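Local coordinates for uncharacterized protein (Deinococcus radiodurans, PDB 3NQN) that is of unknown function, but binds calcium ions and belongs to a family grouped with the Bet v 1-like proteins, at residues A[53-56]-A[60-63]; A[109-114]-A[145-150]; A[20-25]-A[97-102]. All coordinates share one frame; numbering follows the deposited sequence.

Contact 1 of 3, residues A[53-56]-A[60-63]; sequences LVTV and GEVD. With CA (calcium ion), chain C.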
loop_
_atom_site.group_PDB
_atom_site.type_symbol
_atom_site.label_atom_id
_atom_site.label_comp_id
_atom_site.label_asym_id
_atom_site.label_seq_id
_atom_site.Cartn_x
_atom_site.Cartn_y
_atom_site.Cartn_z
ATOM N N LEU A 53 -3.275 4.468 8.589
ATOM C CA LEU A 53 -2.007 3.765 8.736
ATOM C C LEU A 53 -1.924 3.041 10.077
ATOM O O LEU A 53 -2.088 3.648 11.132
ATOM C CB LEU A 53 -0.838 4.739 8.594
ATOM C CG LEU A 53 -0.740 5.522 7.268
ATOM C CD1 LEU A 53 0.527 6.393 7.267
ATOM C CD2 LEU A 53 -0.742 4.585 6.087
ATOM N N VAL A 54 -1.754 1.729 10.013
ATOM C CA VAL A 54 -1.526 0.904 11.189
ATOM C C VAL A 54 -0.044 0.551 11.219
ATOM O O VAL A 54 0.469 -0.097 10.292
ATOM C CB VAL A 54 -2.355 -0.401 11.137
ATOM C CG1 VAL A 54 -2.040 -1.295 12.368
ATOM C CG2 VAL A 54 -3.845 -0.083 11.053
ATOM N N THR A 55 0.640 0.976 12.275
ATOM C CA THR A 55 2.068 0.741 12.413
ATOM C C THR A 55 2.350 -0.491 13.244
ATOM O O THR A 55 1.926 -0.580 14.391
ATOM C CB THR A 55 2.772 1.957 13.068
ATOM O OG1 THR A 55 2.569 3.112 12.255
ATOM C CG2 THR A 55 4.266 1.708 13.206
ATOM N N VAL A 56 3.034 -1.463 12.644
ATOM C CA VAL A 56 3.463 -2.635 13.372
ATOM C C VAL A 56 4.940 -2.824 13.156
ATOM O O VAL A 56 5.515 -2.258 12.208
ATOM C CB VAL A 56 2.681 -3.919 12.955
ATOM C CG1 VAL A 56 1.195 -3.740 13.219
ATOM C CG2 VAL A 56 2.936 -4.273 11.474
ATOM N N GLY A 60 6.221 -1.901 9.421
ATOM C CA GLY A 60 6.127 -0.457 9.527
ATOM C C GLY A 60 4.700 -0.003 9.302
ATOM O O GLY A 60 3.754 -0.645 9.756
ATOM N N GLU A 61 4.539 1.079 8.558
ATOM C CA GLU A 61 3.217 1.626 8.292
ATOM C C GLU A 61 2.482 0.789 7.261
ATOM O O GLU A 61 2.912 0.696 6.106
ATOM C CB GLU A 61 3.329 3.073 7.803
ATOM C CG GLU A 61 3.974 3.988 8.819
ATOM C CD GLU A 61 4.122 5.418 8.336
ATOM O OE1 GLU A 61 4.040 5.669 7.111
ATOM O OE2 GLU A 61 4.309 6.290 9.196
ATOM N N VAL A 62 1.389 0.154 7.694
ATOM C CA VAL A 62 0.543 -0.631 6.807
ATOM C C VAL A 62 -0.727 0.151 6.563
ATOM O O VAL A 62 -1.411 0.546 7.509
ATOM C CB VAL A 62 0.196 -2.010 7.418
ATOM C CG1 VAL A 62 -0.742 -2.822 6.451
ATOM C CG2 VAL A 62 1.496 -2.799 7.713
ATOM N N ASP A 63 -1.023 0.412 5.298
ATOM C CA ASP A 63 -2.195 1.212 4.929
ATOM C C ASP A 63 -3.444 0.352 4.778
ATOM O O ASP A 63 -3.414 -0.688 4.117
ATOM C CB ASP A 63 -1.939 1.971 3.629
ATOM C CG ASP A 63 -1.282 1.101 2.561
ATOM O OD1 ASP A 63 -0.102 0.685 2.753
ATOM O OD2 ASP A 63 -1.931 0.832 1.530
HETATM CA CA CA C . -0.087 -0.806 0.761
HETATM O O HOH W 1 -1.729 -2.027 2.286
HETATM O O HOH W 2 -1.583 -0.739 -1.153
HETATM O O HOH W 3 0.679 1.177 -0.146
HETATM O O HOH W 4 2.059 -1.407 1.827
#
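The Glu61 carboxylate presents one face to Leu53: CD1 of Leu53 lies over it, 3.6 Å from Glu61 OE1. The flat group of Asp63 instead turns both oxygens to the calcium ion, with OD1 at 2.5 Å and OD2 at 2.6 Å from the metal. Leu53 CD2 packs on the stem of this ligand, 3.8 Å from Asp63 CB, so one leucine bridges the two acids. Thr55 and Glu61 run side by side on the same face. Val54 and Val62 form a hydrogen-bonded antiparallel pair whose side chains occupy the other face; Val54 N donates a near-straight hydrogen bond to Val62 O (2.8 Å, 166° at the hydrogen), and the reciprocal bond is equally short. Val56 and Gly60 close the ladder beside the turn. Four waters join the calcium shell, and water 1 also donates to Asp63 O, tying the metal to the strand backbone. Asp63 OD1 of the second subunit binds the same ion, which thus links the two chains. This is the turn end of the beta hairpin 47-56/60-73: Val54 and Val56 rest on Ala135 of helix 122-153, Thr139 OG1 is hydrogen-bonded to Leu53 O, and Glu61 makes backbone hydrogen bonds to the second subunit.

Contact 2 of 3, residues A[109-114]-A[145-150]; sequences FQFQAH and KALPEG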
loop_
_atom_site.group_PDB
_atom_site.type_symbol
_atom_site.label_atom_id
_atom_site.label_comp_id
_atom_site.label_asym_id
_atom_site.label_seq_id
_atom_site.Cartn_x
_atom_site.Cartn_y
_atom_site.Cartn_z
ATOM N N PHE A 109 -18.795 10.548 14.159
ATOM C CA PHE A 109 -18.042 9.640 13.283
ATOM C C PHE A 109 -17.853 8.307 13.929
ATOM O O PHE A 109 -17.682 8.223 15.149
ATOM C CB PHE A 109 -16.684 10.218 12.952
ATOM C CG PHE A 109 -16.747 11.398 12.051
ATOM C CD1 PHE A 109 -16.754 11.232 10.675
ATOM C CD2 PHE A 109 -16.869 12.676 12.571
ATOM C CE1 PHE A 109 -16.854 12.307 9.833
ATOM C CE2 PHE A 109 -16.960 13.765 11.729
ATOM C CZ PHE A 109 -16.958 13.572 10.347
ATOM N N GLN A 110 -17.915 7.246 13.124
ATOM C CA GLN A 110 -17.661 5.878 13.627
ATOM C C GLN A 110 -16.677 5.177 12.683
ATOM O O GLN A 110 -16.720 5.376 11.463
ATOM C CB GLN A 110 -18.957 5.060 13.768
ATOM C CG GLN A 110 -20.111 5.772 14.514
ATOM C CD GLN A 110 -20.892 6.739 13.628
ATOM O OE1 GLN A 110 -21.124 6.474 12.461
ATOM N NE2 GLN A 110 -21.306 7.858 14.196
ATOM N N PHE A 111 -15.737 4.432 13.271
ATOM C CA PHE A 111 -14.732 3.705 12.521
ATOM C C PHE A 111 -14.727 2.277 12.961
ATOM O O PHE A 111 -14.832 1.990 14.154
ATOM C CB PHE A 111 -13.333 4.273 12.779
ATOM C CG PHE A 111 -13.174 5.682 12.388
ATOM C CD1 PHE A 111 -13.508 6.707 13.278
ATOM C CD2 PHE A 111 -12.641 6.016 11.158
ATOM C CE1 PHE A 111 -13.336 8.020 12.928
ATOM C CE2 PHE A 111 -12.459 7.326 10.808
ATOM C CZ PHE A 111 -12.811 8.340 11.698
ATOM N N GLN A 112 -14.610 1.370 11.996
ATOM C CA GLN A 112 -14.516 -0.049 12.286
ATOM C C GLN A 112 -13.385 -0.634 11.423
ATOM O O GLN A 112 -13.349 -0.426 10.219
ATOM C CB GLN A 112 -15.861 -0.742 11.987
ATOM C CG GLN A 112 -15.844 -2.285 12.094
ATOM C CD GLN A 112 -16.018 -2.794 13.514
ATOM O OE1 GLN A 112 -16.727 -2.193 14.322
ATOM N NE2 GLN A 112 -15.408 -3.935 13.810
ATOM N N ALA A 113 -12.432 -1.304 12.056
ATOM C CA ALA A 113 -11.350 -1.960 11.317
ATOM C C ALA A 113 -11.808 -3.386 11.058
ATOM O O ALA A 113 -12.328 -4.032 11.945
ATOM C CB ALA A 113 -10.056 -1.952 12.111
ATOM N N HIS A 114 -11.677 -3.830 9.813
ATOM C CA HIS A 114 -12.065 -5.165 9.411
ATOM C C HIS A 114 -10.807 -5.962 9.072
ATOM O O HIS A 114 -10.143 -5.677 8.095
ATOM C CB HIS A 114 -12.989 -5.100 8.192
ATOM C CG HIS A 114 -14.362 -4.578 8.501
ATOM N ND1 HIS A 114 -15.417 -5.404 8.834
ATOM C CD2 HIS A 114 -14.855 -3.318 8.512
ATOM C CE1 HIS A 114 -16.495 -4.673 9.051
ATOM N NE2 HIS A 114 -16.180 -3.403 8.868
ATOM N N LYS A 145 -9.954 10.711 17.837
ATOM C CA LYS A 145 -9.662 11.743 18.815
ATOM C C LYS A 145 -9.211 13.060 18.212
ATOM O O LYS A 145 -9.430 14.104 18.812
ATOM C CB LYS A 145 -8.635 11.247 19.811
ATOM C CG LYS A 145 -9.191 10.202 20.793
ATOM C CD LYS A 145 -8.093 9.735 21.725
ATOM C CE LYS A 145 -8.570 8.617 22.635
ATOM N NZ LYS A 145 -7.432 8.009 23.384
ATOM N N ALA A 146 -8.603 13.024 17.021
ATOM C CA ALA A 146 -8.121 14.253 16.382
ATOM C C ALA A 146 -9.174 14.929 15.487
ATOM O O ALA A 146 -8.969 16.049 15.034
ATOM C CB ALA A 146 -6.812 13.969 15.565
ATOM N N LEU A 147 -10.300 14.265 15.253
ATOM C CA LEU A 147 -11.320 14.808 14.341
ATOM C C LEU A 147 -11.830 16.206 14.688
ATOM O O LEU A 147 -11.965 17.034 13.806
ATOM C CB LEU A 147 -12.510 13.847 14.165
ATOM C CG LEU A 147 -12.392 12.839 13.047
ATOM C CD1 LEU A 147 -13.637 11.933 13.014
ATOM C CD2 LEU A 147 -12.182 13.542 11.688
ATOM N N PRO A 148 -12.155 16.463 15.966
ATOM C CA PRO A 148 -12.627 17.817 16.267
ATOM C C PRO A 148 -11.611 18.906 15.868
ATOM O O PRO A 148 -11.989 19.923 15.309
ATOM C CB PRO A 148 -12.846 17.779 17.778
ATOM C CG PRO A 148 -13.235 16.311 18.043
ATOM C CD PRO A 148 -12.376 15.524 17.087
ATOM N N GLU A 149 -10.343 18.666 16.170
ATOM C CA GLU A 149 -9.261 19.562 15.801
ATOM C C GLU A 149 -9.225 19.739 14.275
ATOM O O GLU A 149 -9.184 20.865 13.764
ATOM C CB GLU A 149 -7.924 18.971 16.293
ATOM C CG GLU A 149 -6.688 19.839 15.996
ATOM C CD GLU A 149 -5.389 19.197 16.452
ATOM O OE1 GLU A 149 -5.215 17.958 16.269
ATOM O OE2 GLU A 149 -4.523 19.939 16.974
ATOM N N GLY A 150 -9.307 18.616 13.556
ATOM C CA GLY A 150 -9.268 18.619 12.094
ATOM C C GLY A 150 -10.423 19.342 11.448
ATOM O O GLY A 150 -10.222 20.131 10.535
#
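Phe109 and Phe111 both carry CG opposite the carbonyl carbon (chi1 -70° and -61°), which sends two rings from the same face of the strand toward Leu147 on the helix. Leu147 answers with an extended branch: its CD1 stands trans to CA (chi2 179°), so that this one methyl is the foremost point of the side chain and makes the contacts with both rings. Against Phe109 the fit is tight. CD1 of Leu147 comes to 3.3 Å from Phe109 CG and touches CB and CD2 as well, meeting the ring obliquely while the two side chains cross at about a right angle. Phe111 approaches Leu147 from the opposite direction and offers its edge; the methyl lies near the ring plane, 3.9 Å from Phe111 CZ. Neighbours of the same helix, Leu140, Val143 and Ala144, also pack on Phe111, while Leu147 touches Phe10 of the adjoining strand 5-13. Pro148 has no amide hydrogen to give to the preceding turn, and the helix is kinked here; Gly150 N to Ala146 O, at 3.0 Å, carries on the helical bonding beyond it. A long C-terminal helix laid on the concave side of an antiparallel sheet is the hallmark of the Bet v 1-like helix-grip fold, consistent with this family's clan. The three touching side chains are buried and wholly hydrocarbon, so the contact probably rests on dispersion and the exclusion of water, with one methyl serving both rings.

Contact 3 of 3, residues A[20-25]-A[97-102]; sequences AALAFV and ATAAEG
Helix 20-25 and strand 97-99 run nearly antiparallel, at 162°, with their axes only 7.7 Å apart at closest approach. Such closeness suits the small side chains between them: CA of Leu22 comes within 5.4 Å of CA of Ala99. Alternate strand residues face the helix. The methyl of Ala99 fits against the start of the segment, 3.6 Å from Ala21 CB and just as near Leu22 N, so it packs on helix backbone as well as on side chains. Leu22 flanks it, its CG 4.1 Å from Ala99 CB, with chi1 at -94°, well away from a staggered value. One helical turn on from Ala21 and Leu22, Val25 meets Ala97, and the CB atoms of the two are 3.8 Å apart. Setting CG1 of Val25 opposite the carbonyl carbon (chi1 -61°) brings that branch to 3.9 Å from Ala97 CB. The contact is plain apolar packing away from the calcium sites, although Val25 O is hydrogen-bonded to a diol probably from the crystallisation liquor. Strand 90-99 lies in the sheet between strands 76-81 and 104-114; Ala21 and Val25 reach over to Met105 and Phe107 of the latter, so helix 18-26 covers both strands.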
loop_
_atom_site.group_PDB
_atom_site.type_symbol
_atom_site.label_atom_id
_atom_site.label_comp_id
_atom_site.label_asym_id
_atom_site.label_seq_id
_atom_site.Cartn_x
_atom_site.Cartn_y
_atom_site.Cartn_z
ATOM N N ALA A 20 -23.980 28.540 5.153
ATOM C CA ALA A 20 -22.574 28.219 5.000
ATOM C C ALA A 20 -22.229 26.879 5.686
ATOM O O ALA A 20 -21.428 26.099 5.164
ATOM C CB ALA A 20 -21.721 29.326 5.556
ATOM N N ALA A 21 -22.808 26.643 6.866
ATOM C CA ALA A 21 -22.561 25.413 7.609
ATOM C C ALA A 21 -23.079 24.198 6.815
ATOM O O ALA A 21 -22.400 23.190 6.714
ATOM C CB ALA A 21 -23.219 25.484 9.007
ATOM N N LEU A 22 -24.265 24.333 6.218
ATOM C CA LEU A 22 -24.828 23.277 5.340
ATOM C C LEU A 22 -23.899 22.986 4.167
ATOM O O LEU A 22 -23.638 21.832 3.854
ATOM C CB LEU A 22 -26.196 23.696 4.796
ATOM C CG LEU A 22 -27.443 23.275 5.527
ATOM C CD1 LEU A 22 -28.670 23.971 4.904
ATOM C CD2 LEU A 22 -27.596 21.761 5.471
ATOM N N ALA A 23 -23.399 24.048 3.512
ATOM C CA ALA A 23 -22.504 23.896 2.374
ATOM C C ALA A 23 -21.199 23.224 2.777
ATOM O O ALA A 23 -20.660 22.391 2.045
ATOM C CB ALA A 23 -22.216 25.270 1.726
ATOM N N PHE A 24 -20.686 23.613 3.931
ATOM C CA PHE A 24 -19.430 23.078 4.471
ATOM C C PHE A 24 -19.517 21.560 4.740
ATOM O O PHE A 24 -18.656 20.796 4.313
ATOM C CB PHE A 24 -19.097 23.842 5.764
ATOM C CG PHE A 24 -17.876 23.352 6.481
ATOM C CD1 PHE A 24 -16.631 23.841 6.164
ATOM C CD2 PHE A 24 -17.992 22.486 7.548
ATOM C CE1 PHE A 24 -15.511 23.423 6.861
ATOM C CE2 PHE A 24 -16.870 22.071 8.251
ATOM C CZ PHE A 24 -15.637 22.539 7.897
ATOM N N VAL A 25 -20.568 21.128 5.419
ATOM C CA VAL A 25 -20.707 19.701 5.756
ATOM C C VAL A 25 -21.044 18.844 4.549
ATOM O O VAL A 25 -20.824 17.624 4.573
ATOM C CB VAL A 25 -21.754 19.440 6.909
ATOM C CG1 VAL A 25 -21.312 20.162 8.222
ATOM C CG2 VAL A 25 -23.136 19.853 6.486
ATOM N N ALA A 97 -23.505 14.498 9.893
ATOM C CA ALA A 97 -23.326 15.903 10.208
ATOM C C ALA A 97 -24.619 16.662 9.997
ATOM O O ALA A 97 -25.330 16.455 8.990
ATOM C CB ALA A 97 -22.207 16.518 9.334
ATOM N N THR A 98 -24.923 17.563 10.922
ATOM C CA THR A 98 -26.095 18.420 10.773
ATOM C C THR A 98 -25.684 19.869 11.017
ATOM O O THR A 98 -24.740 20.133 11.744
ATOM C CB THR A 98 -27.199 18.056 11.754
ATOM O OG1 THR A 98 -26.725 18.264 13.087
ATOM C CG2 THR A 98 -27.623 16.607 11.578
ATOM N N ALA A 99 -26.365 20.784 10.335
ATOM C CA ALA A 99 -26.161 22.224 10.494
ATOM C C ALA A 99 -27.501 22.804 10.899
ATOM O O ALA A 99 -28.545 22.466 10.312
ATOM C CB ALA A 99 -25.690 22.843 9.206
ATOM N N ALA A 100 -27.492 23.622 11.933
ATOM C CA ALA A 100 -28.718 24.158 12.473
ATOM C C ALA A 100 -28.729 25.677 12.422
ATOM O O ALA A 100 -27.838 26.311 11.816
ATOM C CB ALA A 100 -28.908 23.674 13.896
ATOM N N GLU A 101 -29.766 26.258 13.021
ATOM C CA GLU A 101 -29.916 27.691 13.074
ATOM C C GLU A 101 -28.681 28.321 13.677
ATOM O O GLU A 101 -28.167 27.856 14.691
ATOM C CB GLU A 101 -31.155 28.068 13.913
ATOM N N GLY A 102 -28.182 29.353 13.018
ATOM C CA GLY A 102 -27.045 30.110 13.523
ATOM C C GLY A 102 -25.710 29.523 13.149
ATOM O O GLY A 102 -24.662 30.078 13.512
#

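In the fold
From the N terminus, strand 5-13 leads into helix 18-26, whose residues 20-25 open contact 3. The chain then builds most of the sheet before residues 97-102 close that long loop; contact 1, a tight hairpin between strands 47-56 and 60-73, is nested within it. Strand 104-114 follows directly and opens contact 2, which helix 122-153 closes, in series with the other two. All three reach one antiparallel sheet. Contacts 1 and 3 lie on opposite sides of the chain's centre, their own centres 34 Å apart, with contact 2 near the middle, joining the long helix to the strand adjoining that of contact 3.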